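Local coordinates for protein putative 2-dehydro-3-deoxygalactonokinase (Sinorhizobium meliloti, PDB 3T69) that probably phosphorylates 2-dehydro-3-deoxy-D-galactonate with ATP, giving the 6-phospho sugar acid and ADP in the galactose-degrading DeLey-Doudoroff pathway, at residues 66-71 and 109-114; 152-157 and 166-171. All coordinates share one frame; numbering follows the deposited sequence.

Overall arrangement
Two sheets carry the core of this probable sugar-acid kinase, a member of the DgoK family whose nucleotide-binding fold belongs to the ASKHA group, and each interaction lies in one of them. Interaction 1 pairs strands 67-71 and 108-116 in parallel; interaction 2 joins the two arms of the hairpin 153-159 and 162-169. Their centres are 20 Å apart, yet the sheets meet: Leu114 O, at the far end of residues 109-114, packs 3.6 Å from Phe166 CZ. A sulfate, probably from the crystallisation liquor, lies about 6 Å from the side chain of Arg109 in interaction 1, whereas interaction 2 reaches the second subunit.

Interaction 1 of 2, residues 66-71 and 109-114; sequences PIIICG and RILPGL
Leu111, at the break in strand 108-116, meets Ile68 of the parallel strand 67-71, their branches crossing at a slant with Ile68 CD1 3.6 Å from Leu111 CD2. The shape follows from Ile68, whose CG1 stands opposite the backbone N (chi1 -173°) and carries CD1 across toward residues 109-114. There the methyl fills the hollow bounded by Arg109 CB and the fork of Leu111. The other prong of that fork, CD1, rests against Cys70 CB at 4.0 Å, and the leucine thus bridges two positions of the facing strand. With an alanine in place of Leu111, both branches are gone, and a gap would probably open beside Ile68 CD1 and Cys70 CB. Alongside, the backbones are laced by three hydrogen bonds: Arg109 N to Ile67 O at 3.0 Å, Ile69 N to Arg109 O, and Leu111 N to Ile69 O at 2.9 Å. Ile69 and Ile110 turn to the other face, Ile69 CB lying 4.5 Å from Ile110 CG1. Arg109 leads its polar end away to a salt bridge with Asp107. Strands 9-14, 19-24 and 30-36 form an antiparallel meander to which 67-71 and then 108-116 add in parallel, an order consistent with the ribonuclease H-like fold of the ASKHA group. Helix 50-58 packs on Ile67 and Ile69, while Thr130 of helix 128-139 touches both Cys70 and Leu111.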
ATOM      1  N   PRO B  66      -6.077 -34.560  23.006  1.00 52.38           N
ATOM      2  CA  PRO B  66      -6.978 -33.529  22.499  1.00 51.29           C
ATOM      3  C   PRO B  66      -6.146 -32.412  21.883  1.00 50.65           C
ATOM      4  O   PRO B  66      -4.930 -32.424  22.035  1.00 51.07           O
ATOM      5  CB  PRO B  66      -7.698 -33.033  23.768  1.00 51.34           C
ATOM      6  CG  PRO B  66      -6.787 -33.371  24.887  1.00 51.33           C
ATOM      7  CD  PRO B  66      -5.830 -34.422  24.458  1.00 51.40           C
ATOM      8  N   ILE B  67      -6.798 -31.454  21.215  1.00 49.56           N
ATOM      9  CA  ILE B  67      -6.127 -30.387  20.452  1.00 47.34           C
ATOM     10  C   ILE B  67      -6.854 -29.064  20.614  1.00 46.86           C
ATOM     11  O   ILE B  67      -8.056 -28.969  20.375  1.00 46.09           O
ATOM     12  CB  ILE B  67      -6.071 -30.708  18.957  1.00 46.90           C
ATOM     13  CG1 ILE B  67      -5.702 -32.179  18.754  1.00 48.31           C
ATOM     14  CG2 ILE B  67      -5.120 -29.797  18.246  1.00 43.19           C
ATOM     15  CD1 ILE B  67      -4.916 -32.440  17.467  1.00 51.28           C
ATOM     16  N   ILE B  68      -6.090 -28.046  20.997  1.00 46.25           N
ATOM     17  CA  ILE B  68      -6.581 -26.705  21.142  1.00 46.35           C
ATOM     18  C   ILE B  68      -5.830 -25.826  20.134  1.00 46.34           C
ATOM     19  O   ILE B  68      -4.598 -25.851  20.059  1.00 46.40           O
ATOM     20  CB  ILE B  68      -6.424 -26.242  22.579  1.00 46.05           C
ATOM     21  CG1 ILE B  68      -7.099 -24.892  22.812  1.00 46.86           C
ATOM     22  CG2 ILE B  68      -4.989 -26.276  22.985  1.00 46.86           C
ATOM     23  CD1 ILE B  68      -8.616 -24.916  22.520  1.00 46.39           C
ATOM     24  N   ILE B  69      -6.601 -25.100  19.328  1.00 46.25           N
ATOM     25  CA  ILE B  69      -6.066 -24.350  18.203  1.00 45.83           C
ATOM     26  C   ILE B  69      -6.593 -22.941  18.189  1.00 46.50           C
ATOM     27  O   ILE B  69      -7.793 -22.725  18.308  1.00 46.93           O
ATOM     28  CB  ILE B  69      -6.465 -24.950  16.870  1.00 45.61           C
ATOM     29  CG1 ILE B  69      -6.269 -26.477  16.865  1.00 44.09           C
ATOM     30  CG2 ILE B  69      -5.706 -24.258  15.794  1.00 44.56           C
ATOM     31  CD1 ILE B  69      -6.645 -27.159  15.533  1.00 41.69           C
ATOM     32  N   CYS B  70      -5.689 -21.983  18.038  1.00 46.74           N
ATOM     33  CA  CYS B  70      -6.050 -20.599  17.878  1.00 46.80           C
ATOM     34  C   CYS B  70      -5.642 -20.140  16.460  1.00 46.43           C
ATOM     35  O   CYS B  70      -4.882 -20.832  15.786  1.00 46.85           O
ATOM     36  CB  CYS B  70      -5.373 -19.759  18.981  1.00 46.90           C
ATOM     37  SG  CYS B  70      -3.585 -19.549  18.802  1.00 50.33           S
ATOM     38  N   GLY B  71      -6.147 -18.983  16.017  1.00 45.66           N
ATOM     39  CA  GLY B  71      -5.714 -18.377  14.760  1.00 44.30           C
ATOM     40  C   GLY B  71      -6.641 -18.551  13.567  1.00 43.62           C
ATOM     41  O   GLY B  71      -7.806 -18.907  13.692  1.00 43.57           O
ATOM     42  N   ARG B 109     -10.811 -28.499  19.429  1.00 42.48           N
ATOM     43  CA  ARG B 109     -11.479 -27.201  19.467  1.00 42.56           C
ATOM     44  C   ARG B 109     -10.618 -26.095  18.874  1.00 42.38           C
ATOM     45  O   ARG B 109      -9.384 -26.104  19.027  1.00 43.34           O
ATOM     46  CB  ARG B 109     -11.787 -26.813  20.905  1.00 42.57           C
ATOM     47  CG  ARG B 109     -12.145 -27.970  21.791  1.00 44.78           C
ATOM     48  CD  ARG B 109     -13.610 -27.953  22.099  1.00 49.06           C
ATOM     49  NE  ARG B 109     -14.043 -29.094  22.895  1.00 48.99           N
ATOM     50  CZ  ARG B 109     -14.609 -28.989  24.088  1.00 49.12           C
ATOM     51  NH1 ARG B 109     -14.802 -27.803  24.641  1.00 50.14           N
ATOM     52  NH2 ARG B 109     -14.984 -30.073  24.728  1.00 48.66           N
ATOM     53  N   ILE B 110     -11.278 -25.109  18.269  1.00 42.00           N
ATOM     54  CA  ILE B 110     -10.677 -23.846  17.835  1.00 41.10           C
ATOM     55  C   ILE B 110     -11.273 -22.664  18.596  1.00 41.49           C
ATOM     56  O   ILE B 110     -12.495 -22.542  18.678  1.00 42.04           O
ATOM     57  CB  ILE B 110     -10.959 -23.525  16.374  1.00 40.00           C
ATOM     58  CG1 ILE B 110     -10.696 -24.730  15.500  1.00 41.20           C
ATOM     59  CG2 ILE B 110     -10.127 -22.322  15.943  1.00 39.05           C
ATOM     60  CD1 ILE B 110     -10.320 -24.366  14.068  1.00 41.44           C
ATOM     61  N   LEU B 111     -10.400 -21.785  19.091  1.00 40.88           N
ATOM     62  CA  LEU B 111     -10.776 -20.537  19.778  1.00 40.38           C
ATOM     63  C   LEU B 111     -11.352 -19.406  18.881  1.00 39.76           C
ATOM     64  O   LEU B 111     -10.875 -19.109  17.802  1.00 38.33           O
ATOM     65  CB  LEU B 111      -9.572 -20.004  20.591  1.00 39.82           C
ATOM     66  CG  LEU B 111      -8.883 -21.051  21.509  1.00 41.32           C
ATOM     67  CD1 LEU B 111      -7.601 -20.558  22.191  1.00 38.53           C
ATOM     68  CD2 LEU B 111      -9.848 -21.551  22.567  1.00 39.55           C
ATOM     69  N   PRO B 112     -12.368 -18.720  19.380  1.00 39.95           N
ATOM     70  CA  PRO B 112     -12.864 -17.607  18.606  1.00 40.33           C
ATOM     71  C   PRO B 112     -11.823 -16.470  18.521  1.00 41.04           C
ATOM     72  O   PRO B 112     -10.808 -16.501  19.240  1.00 40.45           O
ATOM     73  CB  PRO B 112     -14.056 -17.167  19.443  1.00 40.03           C
ATOM     74  CG  PRO B 112     -13.636 -17.555  20.846  1.00 38.46           C
ATOM     75  CD  PRO B 112     -13.151 -18.897  20.609  1.00 39.37           C
ATOM     76  N   GLY B 113     -12.089 -15.478  17.659  1.00 40.39           N
ATOM     77  CA  GLY B 113     -11.326 -14.236  17.691  1.00 39.63           C
ATOM     78  C   GLY B 113     -12.079 -13.162  18.461  1.00 38.80           C
ATOM     79  O   GLY B 113     -13.082 -13.455  19.084  1.00 38.78           O
ATOM     80  N   LEU B 114     -11.591 -11.926  18.412  1.00 38.14           N
ATOM     81  CA  LEU B 114     -12.355 -10.776  18.867  1.00 38.44           C
ATOM     82  C   LEU B 114     -12.822  -9.830  17.727  1.00 38.44           C
ATOM     83  O   LEU B 114     -12.127  -9.618  16.760  1.00 39.07           O
ATOM     84  CB  LEU B 114     -11.560  -9.986  19.917  1.00 37.90           C
ATOM     85  CG  LEU B 114     -10.996 -10.737  21.133  1.00 37.70           C
ATOM     86  CD1 LEU B 114     -10.198  -9.812  22.025  1.00 39.51           C
ATOM     87  CD2 LEU B 114     -12.071 -11.354  21.966  1.00 39.12           C
TER

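Interaction 2 of 2, residues 152-157 and 166-171; sequences HSKWVR and FSTFMT
Ser153 and Trp155 pair with Phe169 and Ser167 through two rings of backbone hydrogen bonds, the strand axes running antiparallel at 167° and approaching to 4.7 Å. The bond from Ser153 N to Phe169 O spans 2.7 Å and is nearly straight. Its return, from Phe169 N in the plane of the Ser153 carbonyl, is more bent; Trp155 and Ser167 exchange a second pair, with both donors tilted out of the carbonyl planes. Lys154 with Thr168, between them, and Val156 with Phe166, just beyond, are the non-hydrogen-bonded pairs. These are the arms of a beta hairpin, continued into the sheet by strand 143-148, and Met170, just after the second arm, holds the N-cap position of helix 171-181. On the sheet face carrying Ser153, Trp155, Ser167 and Phe169, the edge of the Phe169 ring points at the face of the Trp155 five-membered ring, offset, with centroids 5.7 Å apart and planes at 77°. Both have CG opposite the carbonyl carbon (Trp155 chi1 -77°), which leans each ring toward the other. Glu248 OE2 accepts from Trp155 NE1 and bonds Ser153 OG; its OE1 bonds Thr171 OG1. On the other face Val156 CG2 lies 4.0 Å from Phe166 CB. Lys154 and Thr168 run side by side, their polar ends bonding Val124 O and Asp123 respectively. His152 sets CB 3.7 Å from Thr168 CG2; its NE2 is hydrogen-bonded to Glu173, and its ring meets Phe220 of the second subunit.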
ATOM      1  N   HIS B 152      -0.507  -8.186  10.059  1.00 45.17           N
ATOM      2  CA  HIS B 152      -1.476  -7.200  10.504  1.00 45.99           C
ATOM      3  C   HIS B 152      -1.099  -6.795  11.941  1.00 46.44           C
ATOM      4  O   HIS B 152      -0.987  -7.627  12.822  1.00 47.04           O
ATOM      5  CB  HIS B 152      -2.919  -7.748  10.494  1.00 45.79           C
ATOM      6  CG  HIS B 152      -3.444  -8.141   9.136  1.00 46.00           C
ATOM      7  ND1 HIS B 152      -4.508  -9.011   8.983  1.00 44.80           N
ATOM      8  CD2 HIS B 152      -3.074  -7.781   7.884  1.00 46.03           C
ATOM      9  CE1 HIS B 152      -4.764  -9.175   7.695  1.00 46.34           C
ATOM     10  NE2 HIS B 152      -3.894  -8.459   7.005  1.00 48.52           N
ATOM     11  N   SER B 153      -0.887  -5.524  12.202  1.00 46.21           N
ATOM     12  CA  SER B 153      -0.303  -5.209  13.483  1.00 46.44           C
ATOM     13  C   SER B 153      -1.401  -4.757  14.433  1.00 45.44           C
ATOM     14  O   SER B 153      -2.150  -3.855  14.136  1.00 45.88           O
ATOM     15  CB  SER B 153       0.807  -4.170  13.311  1.00 46.59           C
ATOM     16  OG  SER B 153       1.142  -3.629  14.571  1.00 49.51           O
ATOM     17  N   LYS B 154      -1.533  -5.392  15.573  1.00 44.19           N
ATOM     18  CA  LYS B 154      -2.630  -5.001  16.431  1.00 43.38           C
ATOM     19  C   LYS B 154      -2.227  -4.020  17.551  1.00 43.63           C
ATOM     20  O   LYS B 154      -1.164  -4.181  18.167  1.00 44.76           O
ATOM     21  CB  LYS B 154      -3.312  -6.265  16.954  1.00 42.75           C
ATOM     22  CG  LYS B 154      -4.560  -6.639  16.160  1.00 40.03           C
ATOM     23  CD  LYS B 154      -4.376  -7.514  14.953  1.00 34.57           C
ATOM     24  CE  LYS B 154      -5.493  -7.133  14.042  1.00 35.35           C
ATOM     25  NZ  LYS B 154      -5.894  -8.076  12.985  1.00 40.29           N
ATOM     26  N   TRP B 155      -3.036  -2.998  17.800  1.00 43.35           N
ATOM     27  CA  TRP B 155      -2.815  -2.109  18.959  1.00 44.51           C
ATOM     28  C   TRP B 155      -4.009  -2.196  19.911  1.00 45.15           C
ATOM     29  O   TRP B 155      -5.116  -1.831  19.545  1.00 44.86           O
ATOM     30  CB  TRP B 155      -2.557  -0.660  18.527  1.00 44.26           C
ATOM     31  CG  TRP B 155      -1.105  -0.456  17.993  1.00 45.64           C
ATOM     32  CD1 TRP B 155      -0.550  -1.014  16.869  1.00 44.91           C
ATOM     33  CD2 TRP B 155      -0.082   0.352  18.574  1.00 43.72           C
ATOM     34  NE1 TRP B 155       0.746  -0.614  16.719  1.00 43.87           N
ATOM     35  CE2 TRP B 155       1.062   0.230  17.752  1.00 45.39           C
ATOM     36  CE3 TRP B 155      -0.011   1.144  19.722  1.00 43.43           C
ATOM     37  CZ2 TRP B 155       2.271   0.881  18.045  1.00 45.94           C
ATOM     38  CZ3 TRP B 155       1.173   1.791  20.020  1.00 45.30           C
ATOM     39  CH2 TRP B 155       2.305   1.668  19.173  1.00 46.07           C
ATOM     40  N   VAL B 156      -3.779  -2.698  21.127  1.00 46.20           N
ATOM     41  CA  VAL B 156      -4.879  -3.122  22.020  1.00 46.92           C
ATOM     42  C   VAL B 156      -4.942  -2.370  23.380  1.00 48.01           C
ATOM     43  O   VAL B 156      -3.941  -2.281  24.087  1.00 48.75           O
ATOM     44  CB  VAL B 156      -4.772  -4.637  22.251  1.00 46.18           C
ATOM     45  CG1 VAL B 156      -5.996  -5.186  22.971  1.00 45.50           C
ATOM     46  CG2 VAL B 156      -4.547  -5.344  20.946  1.00 44.99           C
ATOM     47  N   ARG B 157      -6.089  -1.808  23.719  1.00 49.31           N
ATOM     48  CA  ARG B 157      -6.254  -1.230  25.030  1.00 52.32           C
ATOM     49  C   ARG B 157      -6.740  -2.356  25.963  1.00 53.29           C
ATOM     50  O   ARG B 157      -7.911  -2.792  25.886  1.00 53.27           O
ATOM     51  CB  ARG B 157      -7.229  -0.014  25.055  1.00 53.13           C
ATOM     52  CG  ARG B 157      -7.434   0.772  23.704  1.00 58.40           C
ATOM     53  CD  ARG B 157      -8.201   2.156  23.780  1.00 64.00           C
ATOM     54  NE  ARG B 157      -9.196   2.314  24.869  1.00 69.87           N
ATOM     55  CZ  ARG B 157     -10.534   2.262  24.739  1.00 71.41           C
ATOM     56  NH1 ARG B 157     -11.102   2.013  23.553  1.00 70.62           N
ATOM     57  NH2 ARG B 157     -11.312   2.435  25.819  1.00 70.62           N
ATOM     58  N   PHE B 166      -9.521  -2.127  20.088  1.00 44.52           N
ATOM     59  CA  PHE B 166      -8.273  -2.271  19.388  1.00 42.80           C
ATOM     60  C   PHE B 166      -8.269  -1.737  17.952  1.00 42.76           C
ATOM     61  O   PHE B 166      -9.328  -1.391  17.420  1.00 43.37           O
ATOM     62  CB  PHE B 166      -7.875  -3.722  19.409  1.00 42.59           C
ATOM     63  CG  PHE B 166      -8.813  -4.615  18.690  1.00 41.67           C
ATOM     64  CD1 PHE B 166      -9.991  -5.055  19.305  1.00 40.00           C
ATOM     65  CD2 PHE B 166      -8.499  -5.072  17.411  1.00 39.39           C
ATOM     66  CE1 PHE B 166     -10.858  -5.943  18.641  1.00 39.53           C
ATOM     67  CE2 PHE B 166      -9.351  -5.946  16.726  1.00 40.41           C
ATOM     68  CZ  PHE B 166     -10.542  -6.392  17.340  1.00 39.58           C
ATOM     69  N   SER B 167      -7.086  -1.700  17.336  1.00 41.45           N
ATOM     70  CA  SER B 167      -6.887  -1.160  16.006  1.00 41.10           C
ATOM     71  C   SER B 167      -5.886  -1.973  15.170  1.00 41.29           C
ATOM     72  O   SER B 167      -4.716  -2.092  15.548  1.00 41.46           O
ATOM     73  CB  SER B 167      -6.321   0.253  16.134  1.00 41.37           C
ATOM     74  OG  SER B 167      -7.321   1.175  16.554  1.00 41.84           O
ATOM     75  N   THR B 168      -6.312  -2.519  14.033  1.00 40.40           N
ATOM     76  CA  THR B 168      -5.370  -3.124  13.106  1.00 39.58           C
ATOM     77  C   THR B 168      -4.718  -2.054  12.253  1.00 40.35           C
ATOM     78  O   THR B 168      -5.333  -0.988  11.979  1.00 41.85           O
ATOM     79  CB  THR B 168      -6.085  -4.049  12.203  1.00 39.50           C
ATOM     80  OG1 THR B 168      -6.842  -4.942  13.015  1.00 40.32           O
ATOM     81  CG2 THR B 168      -5.118  -4.871  11.318  1.00 38.17           C
ATOM     82  N   PHE B 169      -3.477  -2.319  11.848  1.00 39.09           N
ATOM     83  CA  PHE B 169      -2.767  -1.549  10.859  1.00 37.91           C
ATOM     84  C   PHE B 169      -2.147  -2.600  10.000  1.00 38.21           C
ATOM     85  O   PHE B 169      -1.536  -3.531  10.518  1.00 38.70           O
ATOM     86  CB  PHE B 169      -1.697  -0.708  11.523  1.00 37.64           C
ATOM     87  CG  PHE B 169      -2.231   0.503  12.263  1.00 36.91           C
ATOM     88  CD1 PHE B 169      -2.372   1.713  11.625  1.00 34.29           C
ATOM     89  CD2 PHE B 169      -2.577   0.423  13.610  1.00 35.75           C
ATOM     90  CE1 PHE B 169      -2.855   2.827  12.298  1.00 34.94           C
ATOM     91  CE2 PHE B 169      -3.052   1.519  14.283  1.00 34.59           C
ATOM     92  CZ  PHE B 169      -3.187   2.744  13.606  1.00 36.27           C
ATOM     93  N   MET B 170      -2.310  -2.507   8.689  1.00 38.52           N
ATOM     94  CA  MET B 170      -1.937  -3.644   7.835  1.00 38.47           C
ATOM     95  C   MET B 170      -0.517  -3.506   7.293  1.00 39.94           C
ATOM     96  O   MET B 170      -0.232  -3.851   6.133  1.00 40.31           O
ATOM     97  CB  MET B 170      -2.994  -3.951   6.747  1.00 37.59           C
ATOM     98  CG  MET B 170      -3.511  -2.787   5.856  1.00 35.67           C
ATOM     99  SD  MET B 170      -4.840  -3.334   4.727  1.00 26.83           S
ATOM    100  CE  MET B 170      -3.913  -4.311   3.568  1.00 28.34           C
ATOM    101  N   THR B 171       0.385  -3.051   8.173  1.00 40.59           N
ATOM    102  CA  THR B 171       1.735  -2.656   7.767  1.00 40.85           C
ATOM    103  C   THR B 171       2.532  -3.812   7.185  1.00 39.70           C
ATOM    104  O   THR B 171       3.153  -3.671   6.155  1.00 40.34           O
ATOM    105  CB  THR B 171       2.506  -1.880   8.908  1.00 41.26           C
ATOM    106  OG1 THR B 171       2.700  -2.739   9.988  1.00 43.85           O
ATOM    107  CG2 THR B 171       1.674  -0.700   9.469  1.00 41.99           C
TER